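1,3,6,8-tetrahydroxynaphthalene synthase (Streptomyces coelicolor, PDB 1U0M) catalyses the iterative condensation of five malonyl-CoA units into a pentaketide and its cyclisation to 1,3,6,8-tetrahydroxynaphthalene, on the route to melanin. Local coordinates at residues A[131-134]-A[135-138]; A[81-84]-A[85-89]; A[29-32]-A[33-37]; A[72-75]-A[76-80]. All coordinates share one frame; numbering follows the deposited sequence.

Along the chain the order is contact 3, contact 4, contact 2, contact 1, all within the N-terminal chalcone/stilbene synthase portion of a thiolase-fold subunit. Contacts 4 and 2 are successive pieces of helix 73-99, with centres about 14 Å apart: contact 4 is its N-terminal start and contact 2 a later part. Contact 1 leads into strand 137-141, outermost in the large mixed sheet within this chain, its centre about 18 Å from that of contact 2. Contact 3, on helix 26-37, lies about 46 Å from contact 1 between centres, across the centre of the chain. Contacts 1 and 4 touch the second subunit, so two of the four sites help form the homodimer.

Contact 1 of 4, residues A[131-134]-A[135-138]; sequences GFDS and TTRQ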
loop_
_atom_site.group_PDB
_atom_site.type_symbol
_atom_site.label_atom_id
_atom_site.label_comp_id
_atom_site.label_asym_id
_atom_site.label_seq_id
_atom_site.Cartn_x
_atom_site.Cartn_y
_atom_site.Cartn_z
ATOM N N GLY A 131 12.066 -13.980 12.147
ATOM C CA GLY A 131 12.378 -13.629 13.515
ATOM C C GLY A 131 12.549 -12.139 13.722
ATOM O O GLY A 131 13.308 -11.717 14.585
ATOM N N PHE A 132 11.852 -11.331 12.932
ATOM C CA PHE A 132 11.945 -9.885 13.083
ATOM C C PHE A 132 11.344 -9.425 14.412
ATOM O O PHE A 132 10.723 -10.202 15.141
ATOM C CB PHE A 132 11.213 -9.186 11.936
ATOM C CG PHE A 132 12.052 -8.986 10.711
ATOM C CD1 PHE A 132 12.848 -7.853 10.570
ATOM C CD2 PHE A 132 12.049 -9.931 9.694
ATOM C CE1 PHE A 132 13.625 -7.664 9.437
ATOM C CE2 PHE A 132 12.822 -9.753 8.557
ATOM C CZ PHE A 132 13.613 -8.616 8.428
ATOM N N ASP A 133 11.538 -8.146 14.707
ATOM C CA ASP A 133 11.020 -7.526 15.920
ATOM C C ASP A 133 9.494 -7.633 15.894
ATOM O O ASP A 133 8.858 -7.220 14.921
ATOM C CB ASP A 133 11.404 -6.040 15.955
ATOM C CG ASP A 133 12.687 -5.732 15.176
ATOM O OD1 ASP A 133 12.848 -6.236 14.038
ATOM O OD2 ASP A 133 13.525 -4.962 15.702
ATOM N N SER A 134 8.906 -8.170 16.958
ATOM C CA SER A 134 7.452 -8.308 17.031
ATOM C C SER A 134 6.789 -6.923 17.029
ATOM O O SER A 134 5.567 -6.807 17.113
ATOM C CB SER A 134 7.071 -9.078 18.297
ATOM O OG SER A 134 5.786 -9.656 18.184
ATOM N N THR A 135 7.613 -5.884 16.905
ATOM C CA THR A 135 7.161 -4.496 16.900
ATOM C C THR A 135 7.442 -3.784 15.586
ATOM O O THR A 135 7.094 -2.616 15.426
ATOM C CB THR A 135 7.850 -3.683 18.027
ATOM O OG1 THR A 135 9.276 -3.796 17.902
ATOM C CG2 THR A 135 7.436 -4.205 19.377
ATOM N N THR A 136 8.076 -4.486 14.650
ATOM C CA THR A 136 8.415 -3.912 13.346
ATOM C C THR A 136 7.172 -3.394 12.642
ATOM O O THR A 136 6.165 -4.085 12.569
ATOM C CB THR A 136 9.072 -4.953 12.420
ATOM O OG1 THR A 136 9.945 -5.791 13.181
ATOM C CG2 THR A 136 9.870 -4.256 11.327
ATOM N N ARG A 137 7.250 -2.174 12.126
ATOM C CA ARG A 137 6.116 -1.591 11.431
ATOM C C ARG A 137 6.101 -2.126 10.014
ATOM O O ARG A 137 7.150 -2.276 9.390
ATOM C CB ARG A 137 6.218 -0.067 11.378
ATOM C CG ARG A 137 7.205 0.560 12.333
ATOM C CD ARG A 137 6.864 0.332 13.787
ATOM N NE ARG A 137 7.864 0.976 14.636
ATOM C CZ ARG A 137 8.096 2.287 14.641
ATOM N NH1 ARG A 137 7.393 3.087 13.850
ATOM N NH2 ARG A 137 9.039 2.797 15.422
ATOM N N GLN A 138 4.907 -2.419 9.512
ATOM C CA GLN A 138 4.754 -2.926 8.156
ATOM C C GLN A 138 4.223 -1.804 7.264
ATOM O O GLN A 138 3.294 -1.090 7.636
ATOM C CB GLN A 138 3.769 -4.098 8.151
ATOM C CG GLN A 138 4.092 -5.170 9.167
ATOM C CD GLN A 138 2.861 -5.912 9.623
ATOM O OE1 GLN A 138 2.351 -6.787 8.927
ATOM N NE2 GLN A 138 2.362 -5.550 10.800
#
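Asp133 and Thr136 are the first and last residues of a type I beta turn that leads the chain from helix 122-129 into strand 137-141. The evidence is the bond from Thr136 N to Asp133 O, 2.9 Å long and nearly straight at 171°. Thr136 OG1 grips the same oxygen a second time, at a short 2.5 Å. The two donors use different approaches: the hydroxyl lies in the carbonyl plane on a lone pair, whereas the amide sits above that plane, 57° out of it. With its OG1 anti to its own carbonyl carbon (chi1 -38°), Thr136 turns the hydroxyl back into the turn, where it crosses the Asp133 side chain at about a right angle. A valine here would probably leave Asp133 O held by the backbone amide alone and put a methyl close to the aspartate. Phe132 adds to the packed side: its CB lies 3.8 Å from Thr136 OG1, and its buried side chain packs on Ala103, Ile106 and Ile127. The loose side belongs to Thr135, which is exposed, its OG1 no closer than 3.7 Å to Asp133 CB. Ser134 turns to the second subunit, packing on its Tyr221, with OG weakly hydrogen-bonded to its Leu222 O. Back at the packed end, Asp133 OD1 stands 3.1 Å from Thr136 OG1.

Contact 2 of 4, residues A[81-84]-A[85-89]; sequences EREA and KSRVP
Glu83 and Arg87, one helical turn apart, run alongside each other in the same direction, with carboxylate and guanidinium planes 32° from each other. The arginine runs extended from CG to NE and presents a guanidinium edge to one oxygen: Glu83 OE1 takes NE at 2.9 Å, met almost end-on and 19° out of the guanidinium plane, and NH2 in a weak bond at 3.1 Å. The glutamate is bent at chi2 (-61°), which curls its carboxylate back toward this edge. Its other oxygen, OE2, uses the anti lone pair to hold Arg82 NH2 at 2.6 Å, in the arginine's guanidinium plane. One carboxylate is thus shared by two arginines, an arrangement that would probably favour its ionised form. A leucine in place of Arg87 is likely to leave Glu83 OE1 without its arginine and to cost Glu21 a salt bridge. Ser86 folds its hydroxyl back onto the backbone: OG and N reach Arg82 O from above and below the plane of that carbonyl, OG at 2.9 Å, and a water also donates to OG. Glu81 and Lys85 make a parallel pair, their ends OE2 and NZ 3.6 Å apart. On the buried side Ala84 CB meets Val88 CG2 at 4.0 Å, both residues resting on Leu122, and Ala84 also on Phe175. Such four-residue spacings are alpha-helical, here carrying a salt-bridge network on helix 73-99.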
loop_
_atom_site.group_PDB
_atom_site.type_symbol
_atom_site.label_atom_id
_atom_site.label_comp_id
_atom_site.label_asym_id
_atom_site.label_seq_id
_atom_site.Cartn_x
_atom_site.Cartn_y
_atom_site.Cartn_z
ATOM N N GLU A 81 2.229 -16.230 -3.977
ATOM C CA GLU A 81 2.664 -16.345 -2.584
ATOM C C GLU A 81 3.628 -17.488 -2.320
ATOM O O GLU A 81 4.532 -17.351 -1.503
ATOM C CB GLU A 81 1.477 -16.424 -1.603
ATOM C CG GLU A 81 0.523 -17.579 -1.763
ATOM C CD GLU A 81 -0.369 -17.767 -0.531
ATOM O OE1 GLU A 81 -1.390 -18.491 -0.629
ATOM O OE2 GLU A 81 -0.044 -17.205 0.538
ATOM N N ARG A 82 3.456 -18.610 -3.007
ATOM C CA ARG A 82 4.377 -19.728 -2.812
ATOM C C ARG A 82 5.794 -19.335 -3.224
ATOM O O ARG A 82 6.757 -19.585 -2.487
ATOM C CB ARG A 82 3.962 -20.936 -3.649
ATOM C CG ARG A 82 4.939 -22.113 -3.536
ATOM C CD ARG A 82 4.711 -23.139 -4.649
ATOM N NE ARG A 82 5.182 -22.680 -5.956
ATOM C CZ ARG A 82 4.583 -22.967 -7.108
ATOM N NH1 ARG A 82 3.483 -23.708 -7.109
ATOM N NH2 ARG A 82 5.094 -22.533 -8.261
ATOM N N GLU A 83 5.914 -18.723 -4.407
ATOM C CA GLU A 83 7.214 -18.319 -4.934
ATOM C C GLU A 83 7.877 -17.220 -4.122
ATOM O O GLU A 83 9.099 -17.133 -4.075
ATOM C CB GLU A 83 7.095 -17.858 -6.393
ATOM C CG GLU A 83 6.703 -18.945 -7.400
ATOM C CD GLU A 83 7.712 -20.080 -7.474
ATOM O OE1 GLU A 83 8.917 -19.835 -7.245
ATOM O OE2 GLU A 83 7.305 -21.218 -7.779
ATOM N N ALA A 84 7.073 -16.375 -3.491
ATOM C CA ALA A 84 7.613 -15.289 -2.692
ATOM C C ALA A 84 8.083 -15.809 -1.331
ATOM O O ALA A 84 9.060 -15.323 -0.762
ATOM C CB ALA A 84 6.561 -14.221 -2.504
ATOM N N LYS A 85 7.375 -16.795 -0.803
ATOM C CA LYS A 85 7.759 -17.339 0.485
ATOM C C LYS A 85 9.042 -18.131 0.381
ATOM O O LYS A 85 9.892 -18.037 1.258
ATOM C CB LYS A 85 6.633 -18.188 1.062
ATOM C CG LYS A 85 5.559 -17.325 1.687
ATOM C CD LYS A 85 4.447 -18.139 2.310
ATOM C CE LYS A 85 3.491 -17.240 3.072
ATOM N NZ LYS A 85 2.181 -17.900 3.258
ATOM N N SER A 86 9.203 -18.881 -0.705
ATOM C CA SER A 86 10.419 -19.664 -0.901
ATOM C C SER A 86 11.604 -18.882 -1.473
ATOM O O SER A 86 12.715 -19.406 -1.521
ATOM C CB SER A 86 10.141 -20.876 -1.796
ATOM O OG SER A 86 9.497 -20.499 -2.995
ATOM N N ARG A 87 11.396 -17.633 -1.887
ATOM C CA ARG A 87 12.503 -16.866 -2.458
ATOM C C ARG A 87 12.904 -15.587 -1.712
ATOM O O ARG A 87 14.087 -15.276 -1.594
ATOM C CB ARG A 87 12.197 -16.502 -3.917
ATOM C CG ARG A 87 11.989 -17.678 -4.855
ATOM C CD ARG A 87 11.674 -17.173 -6.251
ATOM N NE ARG A 87 11.274 -18.232 -7.170
ATOM C CZ ARG A 87 12.120 -18.971 -7.875
ATOM N NH1 ARG A 87 13.428 -18.767 -7.765
ATOM N NH2 ARG A 87 11.655 -19.899 -8.707
ATOM N N VAL A 88 11.926 -14.844 -1.208
ATOM C CA VAL A 88 12.221 -13.588 -0.532
ATOM C C VAL A 88 13.238 -13.669 0.616
ATOM O O VAL A 88 14.203 -12.908 0.642
ATOM C CB VAL A 88 10.911 -12.916 -0.046
ATOM C CG1 VAL A 88 11.218 -11.614 0.660
ATOM C CG2 VAL A 88 10.002 -12.642 -1.237
ATOM N N PRO A 89 13.039 -14.591 1.569
ATOM C CA PRO A 89 13.930 -14.777 2.725
ATOM C C PRO A 89 15.441 -14.660 2.457
ATOM O O PRO A 89 16.133 -13.832 3.065
ATOM C CB PRO A 89 13.536 -16.158 3.226
ATOM C CG PRO A 89 12.060 -16.151 3.004
ATOM C CD PRO A 89 11.942 -15.578 1.604
HETATM O O HOH W 1 8.403 -22.292 -5.320
#

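Contact 3 of 4, residues A[29-32]-A[33-37]; sequences TLEL and ARRRH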
loop_
_atom_site.group_PDB
_atom_site.type_symbol
_atom_site.label_atom_id
_atom_site.label_comp_id
_atom_site.label_asym_id
_atom_site.label_seq_id
_atom_site.Cartn_x
_atom_site.Cartn_y
_atom_site.Cartn_z
ATOM N N THR A 29 11.412 -15.036 -27.393
ATOM C CA THR A 29 10.261 -14.144 -27.280
ATOM C C THR A 29 9.669 -13.896 -28.654
ATOM O O THR A 29 8.452 -13.981 -28.839
ATOM C CB THR A 29 10.638 -12.774 -26.660
ATOM O OG1 THR A 29 11.045 -12.950 -25.297
ATOM C CG2 THR A 29 9.448 -11.838 -26.691
ATOM N N LEU A 30 10.541 -13.604 -29.621
ATOM C CA LEU A 30 10.102 -13.342 -30.991
ATOM C C LEU A 30 9.407 -14.546 -31.601
ATOM O O LEU A 30 8.392 -14.393 -32.272
ATOM C CB LEU A 30 11.295 -12.928 -31.863
ATOM C CG LEU A 30 11.557 -11.419 -31.983
ATOM C CD1 LEU A 30 11.489 -10.778 -30.627
ATOM C CD2 LEU A 30 12.909 -11.161 -32.636
ATOM N N GLU A 31 9.957 -15.739 -31.379
ATOM C CA GLU A 31 9.357 -16.962 -31.919
ATOM C C GLU A 31 7.936 -17.135 -31.408
ATOM O O GLU A 31 6.996 -17.268 -32.192
ATOM C CB GLU A 31 10.168 -18.193 -31.514
ATOM C CG GLU A 31 11.614 -18.149 -31.946
ATOM C CD GLU A 31 12.406 -19.339 -31.428
ATOM O OE1 GLU A 31 12.016 -20.490 -31.743
ATOM O OE2 GLU A 31 13.413 -19.122 -30.708
ATOM N N LEU A 32 7.791 -17.138 -30.084
ATOM C CA LEU A 32 6.488 -17.297 -29.448
ATOM C C LEU A 32 5.528 -16.245 -29.992
ATOM O O LEU A 32 4.453 -16.574 -30.493
ATOM C CB LEU A 32 6.607 -17.155 -27.917
ATOM C CG LEU A 32 7.623 -18.026 -27.169
ATOM C CD1 LEU A 32 7.452 -17.838 -25.693
ATOM C CD2 LEU A 32 7.434 -19.483 -27.515
ATOM N N ALA A 33 5.917 -14.981 -29.899
ATOM C CA ALA A 33 5.078 -13.894 -30.390
ATOM C C ALA A 33 4.652 -14.150 -31.829
ATOM O O ALA A 33 3.511 -13.883 -32.209
ATOM C CB ALA A 33 5.819 -12.581 -30.294
ATOM N N ARG A 34 5.569 -14.677 -32.631
ATOM C CA ARG A 34 5.251 -14.964 -34.018
ATOM C C ARG A 34 4.262 -16.105 -34.099
ATOM O O ARG A 34 3.194 -15.973 -34.698
ATOM C CB ARG A 34 6.505 -15.339 -34.801
ATOM C CG ARG A 34 6.859 -14.364 -35.895
ATOM C CD ARG A 34 7.851 -15.009 -36.845
ATOM N NE ARG A 34 9.003 -15.554 -36.125
ATOM C CZ ARG A 34 10.043 -14.832 -35.710
ATOM N NH1 ARG A 34 10.090 -13.524 -35.944
ATOM N NH2 ARG A 34 11.037 -15.423 -35.059
ATOM N N ARG A 35 4.619 -17.234 -33.502
ATOM C CA ARG A 35 3.739 -18.386 -33.534
ATOM C C ARG A 35 2.391 -18.108 -32.895
ATOM O O ARG A 35 1.359 -18.557 -33.394
ATOM C CB ARG A 35 4.401 -19.592 -32.857
ATOM C CG ARG A 35 5.180 -20.465 -33.839
ATOM C CD ARG A 35 5.485 -21.833 -33.263
ATOM N NE ARG A 35 6.690 -21.825 -32.444
ATOM C CZ ARG A 35 7.920 -21.894 -32.936
ATOM N NH1 ARG A 35 8.102 -21.983 -34.248
ATOM N NH2 ARG A 35 8.967 -21.867 -32.120
ATOM N N ARG A 36 2.391 -17.340 -31.816
ATOM C CA ARG A 36 1.150 -17.046 -31.116
ATOM C C ARG A 36 0.331 -15.877 -31.666
ATOM O O ARG A 36 -0.763 -15.612 -31.178
ATOM C CB ARG A 36 1.444 -16.844 -29.623
ATOM C CG ARG A 36 2.091 -18.080 -28.967
ATOM C CD ARG A 36 2.678 -17.783 -27.588
ATOM N NE ARG A 36 1.653 -17.507 -26.583
ATOM C CZ ARG A 36 0.941 -18.439 -25.950
ATOM N NH1 ARG A 36 1.139 -19.728 -26.207
ATOM N NH2 ARG A 36 0.022 -18.077 -25.060
ATOM N N HIS A 37 0.834 -15.180 -32.680
ATOM C CA HIS A 37 0.075 -14.059 -33.236
ATOM C C HIS A 37 0.250 -13.901 -34.732
ATOM O O HIS A 37 0.095 -12.812 -35.274
ATOM C CB HIS A 37 0.450 -12.755 -32.535
ATOM C CG HIS A 37 0.142 -12.757 -31.074
ATOM N ND1 HIS A 37 1.004 -13.276 -30.131
ATOM C CD2 HIS A 37 -0.962 -12.363 -30.398
ATOM C CE1 HIS A 37 0.442 -13.204 -28.938
ATOM N NE2 HIS A 37 -0.751 -12.654 -29.073
#
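Thr29 to Ala33, Leu30 to Arg34, Glu31 to Arg35 and Leu32 to Arg36 are joined by successive alpha-helical bonds from carbonyl to amide four residues on; that from Arg35 N to Glu31 O is 2.7 Å long and nearly straight at 176°. Three arginines then leave the helix in different directions. Arg35 follows the course of Glu31, but the two flat groups are almost perpendicular, 84° between carboxylate and guanidinium planes. The salt bridge is weak: Arg35 NH2 lies 3.4 Å from Glu31 OE1. Arg34 uses a face where Arg35 uses a nitrogen. Bent at chi3 (-52°), its chain folds back along the helix and lays the guanidinium over Leu30 O, with CZ 3.8 Å from that oxygen, which already accepts the Arg34 amide. Arg34 NH2 also brushes Leu30 CB at 4.1 Å, while the charged ends of Glu31 and Arg34 stay apart. Arg36 packs through its aliphatic part, CD against Leu32 CB at 4.0 Å, and its NH2 goes on to a hydrogen bond with Tyr180 OH. The His37 ring turns back along the chain, and ND1 makes a weak 3.3 Å bond to Ala33 O, which lies in the ring plane at its edge. Within the fold, Leu30, Ala33 and Arg34 face helix 43-52 at Leu47 and Ile50, whereas Thr29 and Leu32 lean on Ile24 of strand 22-25, so helix 26-37 rests on both helix 43-52 and strand 22-25 while its arginine side lies at the surface.

Contact 4 of 4, residues A[72-75]-A[76-80]; sequences GFED and RNKVY
Lys78 curls back on Glu74 instead of stretching out: chi2, chi3 and chi4 are all near +80°, and the folded chain brings CE to 3.1 Å from Glu74 O and 3.2 Å from Glu74 CG. The carbons are pressed unusually close, and the charges probably gain little by it. Glu74 OE2 to Lys78 NZ is a long ion pair at 3.8 Å, and Asp75 OD1 to Lys78 NZ another long one at 4.0 Å, so a single ammonium is loosely shared by two carboxylates. Glu74 lies alongside the lysine, its chain extended beyond CG. One turn apart, the Phe73 and Asn77 side chains leave the helix in the same direction, with ring and amide planes 69° apart and Phe73 CE2 4.0 Å from Asn77 OD1. Gly72 is the N-cap residue, and its oxygen accepts Arg76 N at 2.9 Å. At the backbone angles of this glycine, a side chain would run into the carbonyl oxygen of Pro71. Farther along, Val79 N donates to Asp75 O at 2.9 Å. These bonds form the first turns of helix 73-99, where it meets the second subunit. Arg76 reaches Tyr180 O, Asn77 ND2 reaches Phe117 O, and Phe73 meets Phe239 of the same chain. Phe73 and Asn77 also pack on Val234 of the second subunit, placing the head of the helix beside that subunit's strand 230-235.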
loop_
_atom_site.group_PDB
_atom_site.type_symbol
_atom_site.label_atom_id
_atom_site.label_comp_id
_atom_site.label_asym_id
_atom_site.label_seq_id
_atom_site.Cartn_x
_atom_site.Cartn_y
_atom_site.Cartn_z
ATOM N N GLY A 72 -6.078 -19.257 -14.180
ATOM C CA GLY A 72 -6.993 -18.419 -13.432
ATOM C C GLY A 72 -6.233 -17.565 -12.428
ATOM O O GLY A 72 -5.143 -17.934 -11.976
ATOM N N PHE A 73 -6.818 -16.430 -12.072
ATOM C CA PHE A 73 -6.220 -15.477 -11.129
ATOM C C PHE A 73 -5.985 -16.119 -9.752
ATOM O O PHE A 73 -4.972 -15.851 -9.101
ATOM C CB PHE A 73 -7.157 -14.260 -11.019
ATOM C CG PHE A 73 -6.627 -13.133 -10.182
ATOM C CD1 PHE A 73 -7.516 -12.279 -9.524
ATOM C CD2 PHE A 73 -5.264 -12.897 -10.064
ATOM C CE1 PHE A 73 -7.058 -11.214 -8.765
ATOM C CE2 PHE A 73 -4.798 -11.834 -9.303
ATOM C CZ PHE A 73 -5.697 -10.989 -8.652
ATOM N N GLU A 74 -6.918 -16.961 -9.306
ATOM C CA GLU A 74 -6.775 -17.629 -8.007
ATOM C C GLU A 74 -5.520 -18.507 -8.002
ATOM O O GLU A 74 -4.692 -18.399 -7.101
ATOM C CB GLU A 74 -8.018 -18.473 -7.674
ATOM C CG GLU A 74 -7.854 -19.323 -6.406
ATOM C CD GLU A 74 -9.151 -19.958 -5.896
ATOM O OE1 GLU A 74 -10.126 -20.077 -6.674
ATOM O OE2 GLU A 74 -9.178 -20.358 -4.704
ATOM N N ASP A 75 -5.360 -19.367 -9.002
ATOM C CA ASP A 75 -4.162 -20.211 -9.050
ATOM C C ASP A 75 -2.896 -19.379 -9.285
ATOM O O ASP A 75 -1.853 -19.635 -8.688
ATOM C CB ASP A 75 -4.295 -21.298 -10.137
ATOM C CG ASP A 75 -5.200 -22.462 -9.704
ATOM O OD1 ASP A 75 -5.751 -22.401 -8.575
ATOM O OD2 ASP A 75 -5.360 -23.432 -10.494
ATOM N N ARG A 76 -2.993 -18.375 -10.148
ATOM C CA ARG A 76 -1.862 -17.496 -10.437
ATOM C C ARG A 76 -1.419 -16.859 -9.114
ATOM O O ARG A 76 -0.249 -16.882 -8.760
ATOM C CB ARG A 76 -2.292 -16.383 -11.418
ATOM C CG ARG A 76 -1.393 -16.177 -12.646
ATOM C CD ARG A 76 -1.748 -17.165 -13.724
ATOM N NE ARG A 76 -1.063 -17.010 -15.012
ATOM C CZ ARG A 76 -1.154 -15.949 -15.822
ATOM N NH1 ARG A 76 -1.883 -14.894 -15.499
ATOM N NH2 ARG A 76 -0.566 -15.979 -17.014
ATOM N N ASN A 77 -2.364 -16.295 -8.373
ATOM C CA ASN A 77 -2.011 -15.642 -7.119
ATOM C C ASN A 77 -1.461 -16.636 -6.087
ATOM O O ASN A 77 -0.674 -16.260 -5.211
ATOM C CB ASN A 77 -3.214 -14.890 -6.556
ATOM C CG ASN A 77 -2.805 -13.684 -5.748
ATOM O OD1 ASN A 77 -2.302 -12.702 -6.295
ATOM N ND2 ASN A 77 -2.999 -13.754 -4.437
ATOM N N LYS A 78 -1.881 -17.898 -6.188
ATOM C CA LYS A 78 -1.373 -18.934 -5.292
ATOM C C LYS A 78 0.112 -19.094 -5.636
ATOM O O LYS A 78 0.965 -19.145 -4.751
ATOM C CB LYS A 78 -2.098 -20.267 -5.519
ATOM C CG LYS A 78 -2.972 -20.728 -4.353
ATOM C CD LYS A 78 -4.324 -20.052 -4.372
ATOM C CE LYS A 78 -5.295 -20.813 -5.252
ATOM N NZ LYS A 78 -5.769 -22.076 -4.614
ATOM N N VAL A 79 0.427 -19.159 -6.928
ATOM C CA VAL A 79 1.827 -19.284 -7.329
ATOM C C VAL A 79 2.622 -18.095 -6.790
ATOM O O VAL A 79 3.762 -18.250 -6.347
ATOM C CB VAL A 79 1.984 -19.300 -8.838
ATOM C CG1 VAL A 79 3.456 -19.416 -9.195
ATOM C CG2 VAL A 79 1.169 -20.435 -9.424
ATOM N N TYR A 80 2.002 -16.915 -6.819
ATOM C CA TYR A 80 2.643 -15.704 -6.340
ATOM C C TYR A 80 3.109 -15.837 -4.902
ATOM O O TYR A 80 4.280 -15.605 -4.630
ATOM C CB TYR A 80 1.704 -14.492 -6.511
ATOM C CG TYR A 80 2.193 -13.215 -5.843
ATOM C CD1 TYR A 80 1.708 -12.830 -4.591
ATOM C CD2 TYR A 80 3.191 -12.434 -6.426
ATOM C CE1 TYR A 80 2.209 -11.706 -3.936
ATOM C CE2 TYR A 80 3.703 -11.309 -5.776
ATOM C CZ TYR A 80 3.207 -10.951 -4.530
ATOM O OH TYR A 80 3.717 -9.846 -3.873
#